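Local coordinates for hydroxylase (Rhodococcus sp., PDB 2OR0), which is a putative flavin-dependent hydroxylase of the acyl-CoA dehydrogenase type, probably using a reduced flavin and molecular oxygen to hydroxylate its substrate, at residues A[40-43]-A[44-47]; A[261-264]-A[265-269]. All blocks are in the same frame, centred on the assembly; numbering follows the deposited sequence.

Contact 1: residues A[40-43]-A[44-47]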
loop_
_atom_site.group_PDB
_atom_site.type_symbol
_atom_site.label_atom_id
_atom_site.label_comp_id
_atom_site.label_asym_id
_atom_site.label_seq_id
_atom_site.Cartn_x
_atom_site.Cartn_y
_atom_site.Cartn_z
ATOM N N ALA A 40 12.406 -14.461 -2.945
ATOM C CA ALA A 40 10.977 -14.555 -2.658
ATOM C C ALA A 40 10.553 -15.781 -1.824
ATOM O O ALA A 40 9.784 -15.659 -0.863
ATOM C CB ALA A 40 10.189 -14.468 -3.956
ATOM N N VAL A 41 11.066 -16.959 -2.189
ATOM C CA VAL A 41 10.716 -18.205 -1.504
ATOM C C VAL A 41 11.197 -18.150 -0.039
ATOM O O VAL A 41 10.478 -18.550 0.891
ATOM C CB VAL A 41 11.267 -19.447 -2.288
ATOM C CG1 VAL A 41 11.280 -20.721 -1.430
ATOM C CG2 VAL A 41 10.457 -19.662 -3.543
ATOM N N GLN A 42 12.395 -17.605 0.163
ATOM C CA GLN A 42 12.960 -17.518 1.505
ATOM C C GLN A 42 12.229 -16.513 2.398
ATOM O O GLN A 42 11.985 -16.804 3.567
ATOM C CB GLN A 42 14.473 -17.243 1.453
ATOM C CG GLN A 42 15.177 -17.426 2.817
ATOM C CD GLN A 42 15.086 -18.852 3.325
ATOM O OE1 GLN A 42 15.574 -19.780 2.674
ATOM N NE2 GLN A 42 14.440 -19.039 4.485
ATOM N N SER A 43 11.859 -15.347 1.857
ATOM C CA SER A 43 11.044 -14.386 2.632
ATOM C C SER A 43 9.691 -14.998 3.013
ATOM O O SER A 43 9.139 -14.724 4.084
ATOM C CB SER A 43 10.810 -13.082 1.862
ATOM O OG SER A 43 12.032 -12.452 1.509
ATOM N N GLU A 44 9.141 -15.818 2.124
ATOM C CA GLU A 44 7.886 -16.448 2.444
ATOM C C GLU A 44 8.053 -17.466 3.575
ATOM O O GLU A 44 7.291 -17.459 4.540
ATOM C CB GLU A 44 7.258 -17.105 1.230
ATOM C CG GLU A 44 5.746 -17.156 1.382
ATOM C CD GLU A 44 5.168 -18.215 0.580
ATOM O OE1 GLU A 44 5.947 -19.128 0.206
ATOM O OE2 GLU A 44 3.958 -18.142 0.309
ATOM N N ALA A 45 9.069 -18.315 3.452
ATOM C CA ALA A 45 9.364 -19.324 4.463
ATOM C C ALA A 45 9.627 -18.665 5.827
ATOM O O ALA A 45 9.182 -19.181 6.861
ATOM C CB ALA A 45 10.549 -20.183 4.022
ATOM N N ASP A 46 10.285 -17.501 5.828
ATOM C CA ASP A 46 10.592 -16.783 7.071
ATOM C C ASP A 46 9.430 -15.962 7.604
ATOM O O ASP A 46 9.489 -15.516 8.741
ATOM C CB ASP A 46 11.761 -15.814 6.875
ATOM C CG ASP A 46 13.078 -16.505 6.553
ATOM O OD1 ASP A 46 13.201 -17.745 6.747
ATOM O OD2 ASP A 46 14.001 -15.781 6.083
ATOM N N CYS A 47 8.412 -15.721 6.769
ATOM C CA CYS A 47 7.339 -14.751 7.054
ATOM C C CYS A 47 7.870 -13.362 7.353
ATOM O O CYS A 47 7.377 -12.682 8.259
ATOM C CB CYS A 47 6.429 -15.220 8.209
ATOM S SG CYS A 47 5.621 -16.758 7.843
HETATM O O HOH W 1 8.571 -20.521 0.884
#

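Contact 2: residues A[261-264]-A[265-269]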
loop_
_atom_site.group_PDB
_atom_site.type_symbol
_atom_site.label_atom_id
_atom_site.label_comp_id
_atom_site.label_asym_id
_atom_site.label_seq_id
_atom_site.Cartn_x
_atom_site.Cartn_y
_atom_site.Cartn_z
ATOM N N ALA A 261 -0.152 -2.364 -5.454
ATOM C CA ALA A 261 0.485 -3.631 -5.096
ATOM C C ALA A 261 -0.410 -4.801 -5.443
ATOM O O ALA A 261 0.056 -5.727 -6.081
ATOM C CB ALA A 261 0.872 -3.659 -3.609
ATOM N N VAL A 262 -1.696 -4.735 -5.085
ATOM C CA VAL A 262 -2.642 -5.786 -5.461
ATOM C C VAL A 262 -2.707 -5.976 -7.002
ATOM O O VAL A 262 -2.686 -7.101 -7.501
ATOM C CB VAL A 262 -4.048 -5.534 -4.889
ATOM C CG1 VAL A 262 -5.072 -6.537 -5.466
ATOM C CG2 VAL A 262 -4.024 -5.629 -3.326
ATOM N N ILE A 263 -2.791 -4.867 -7.744
ATOM C CA ILE A 263 -2.828 -4.953 -9.191
ATOM C C ILE A 263 -1.589 -5.621 -9.778
ATOM O O ILE A 263 -1.718 -6.519 -10.591
ATOM C CB ILE A 263 -3.173 -3.583 -9.862
ATOM C CG1 ILE A 263 -4.611 -3.183 -9.448
ATOM C CG2 ILE A 263 -3.103 -3.737 -11.374
ATOM C CD1 ILE A 263 -5.019 -1.709 -9.751
ATOM N N GLY A 264 -0.403 -5.192 -9.359
ATOM C CA GLY A 264 0.839 -5.784 -9.835
ATOM C C GLY A 264 1.009 -7.233 -9.425
ATOM O O GLY A 264 1.589 -8.048 -10.172
ATOM N N ILE A 265 0.500 -7.584 -8.242
ATOM C CA ILE A 265 0.490 -8.990 -7.848
ATOM C C ILE A 265 -0.320 -9.833 -8.852
ATOM O O ILE A 265 0.096 -10.897 -9.236
ATOM C CB ILE A 265 -0.035 -9.200 -6.378
ATOM C CG1 ILE A 265 1.011 -8.706 -5.386
ATOM C CG2 ILE A 265 -0.358 -10.675 -6.123
ATOM C CD1 ILE A 265 0.434 -8.310 -3.972
ATOM N N THR A 266 -1.479 -9.351 -9.263
ATOM C CA THR A 266 -2.303 -10.125 -10.188
ATOM C C THR A 266 -1.664 -10.180 -11.562
ATOM O O THR A 266 -1.814 -11.165 -12.255
ATOM C CB THR A 266 -3.759 -9.613 -10.270
ATOM O OG1 THR A 266 -3.804 -8.300 -10.853
ATOM C CG2 THR A 266 -4.399 -9.594 -8.867
ATOM N N GLU A 267 -0.900 -9.145 -11.912
ATOM C CA GLU A 267 -0.118 -9.129 -13.143
ATOM C C GLU A 267 1.029 -10.159 -13.100
ATOM O O GLU A 267 1.277 -10.855 -14.083
ATOM C CB GLU A 267 0.403 -7.708 -13.417
ATOM C CG GLU A 267 -0.650 -6.776 -13.973
ATOM C CD GLU A 267 -0.218 -5.305 -14.077
ATOM O OE1 GLU A 267 0.835 -4.917 -13.525
ATOM O OE2 GLU A 267 -0.979 -4.527 -14.695
ATOM N N GLY A 268 1.705 -10.269 -11.956
ATOM C CA GLY A 268 2.603 -11.385 -11.676
ATOM C C GLY A 268 1.965 -12.770 -11.837
ATOM O O GLY A 268 2.571 -13.645 -12.439
ATOM N N ALA A 269 0.758 -12.972 -11.285
ATOM C CA ALA A 269 0.031 -14.241 -11.398
ATOM C C ALA A 269 -0.256 -14.575 -12.868
ATOM O O ALA A 269 -0.035 -15.721 -13.323
ATOM C CB ALA A 269 -1.293 -14.167 -10.627
#

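Contact 1: residues A[40-43]-A[44-47]
Gln42 and Asp46, one turn apart near the C-terminal end of helix 33-46, are joined by a side-chain hydrogen bond: Gln42 NE2 donates to Asp46 OD1 over 2.9 Å. The N-H points somewhat off line, at 142°. The acceptor lies almost in the plane of the Gln42 amide, whereas OD1 is approached from above the carboxylate, 42° out of its plane. Gln42 gets there by a bend in its chain at CG (chi2 63°), which turns the amide along the helix toward the aspartate. The backbone of the same pair is bonded too, Asp46 N to Gln42 O at 2.9 Å.

Two more i to i+4 bonds complete the turn, Glu44 N to Ala40 O at 3.1 Å and Ala45 N to Val41 O at 2.9 Å. Val41 O accepts a second hydrogen bond, from a water 2.7 Å away, and that water also donates to Glu44 OE1 at 3.0 Å, so one solvent molecule ties the carboxylate to the backbone. The other carboxylate oxygen, OE2, forms a salt bridge with Arg375 of helix 370-381. Ser43 OG is hydrogen-bonded to Thr50 N, beyond the helix end. Cys47 takes up positive phi, and with two bonds back into the last turn, one of them Cys47 N to Glu44 O at 3.0 Å, the helix ends in a Schellman motif, a common way of terminating an alpha-helix.

Contact 2: residues A[261-264]-A[265-269]
Ile265 lays its side chain back along the preceding turn, with CG1 3.2 Å and CD1 3.4 Å from Ala261 O. The same oxygen accepts the Ile265 N-H at 2.9 Å, with the donor nearly on the line of the carbonyl bond. Thr266 follows, bonded through N to Val262 O at 3.1 Å. Its hydroxyl turns back to the helix: with chi1 at 66°, OG1 sits between the backbone N and the carbonyl carbon and donates to Ile263 O over 2.8 Å. This bond arrives at a C=O...O angle of 128°, while Glu267 N reaches the same acceptor in the carbonyl plane at 3.1 Å, giving Ile263 O two donors. A valine at this position would probably leave Ile263 O without its second donor, holding only the Glu267 N-H of the two. Glu267 extends beyond CG, its OE2 passing 4.0 Å from Ile263 CG2 before forming a salt bridge with Arg309. Gly268 N then bonds to Gly264 O at 2.9 Å and 169°, and Ala269 N continues the ladder to Ile265 O. This stretch of helix 250-277 is largely buried among four helices: Ile263, Thr266 and Glu267 touch helix 292-324, Val262, Ile263 and Thr266 touch helix 331-356, Ile265, Thr266 and Ala269 meet helix 370-381, and Ala261 and Ile265 rest on helix 78-91.

How the contacts relate
From the N terminus the chain first makes contact 1, at the end of helix 33-46, then runs through further helices and the beta-sheet region before contact 2 forms midway along helix 250-277. Each joins consecutive residues of one helix, so neither closes a long loop; they lie in series and neither nest nor cross. The centres of contact 1 and contact 2 are about 18 Å apart. Their nearest atoms are about 11 Å apart, so they do not meet directly. Helix 370-381 connects them indirectly: residues of both contacts pack against it. The centre of contact 1, which is partly buried, is about 20 Å from the centre of the chain, that of contact 2, buried among the helices, about 12 Å.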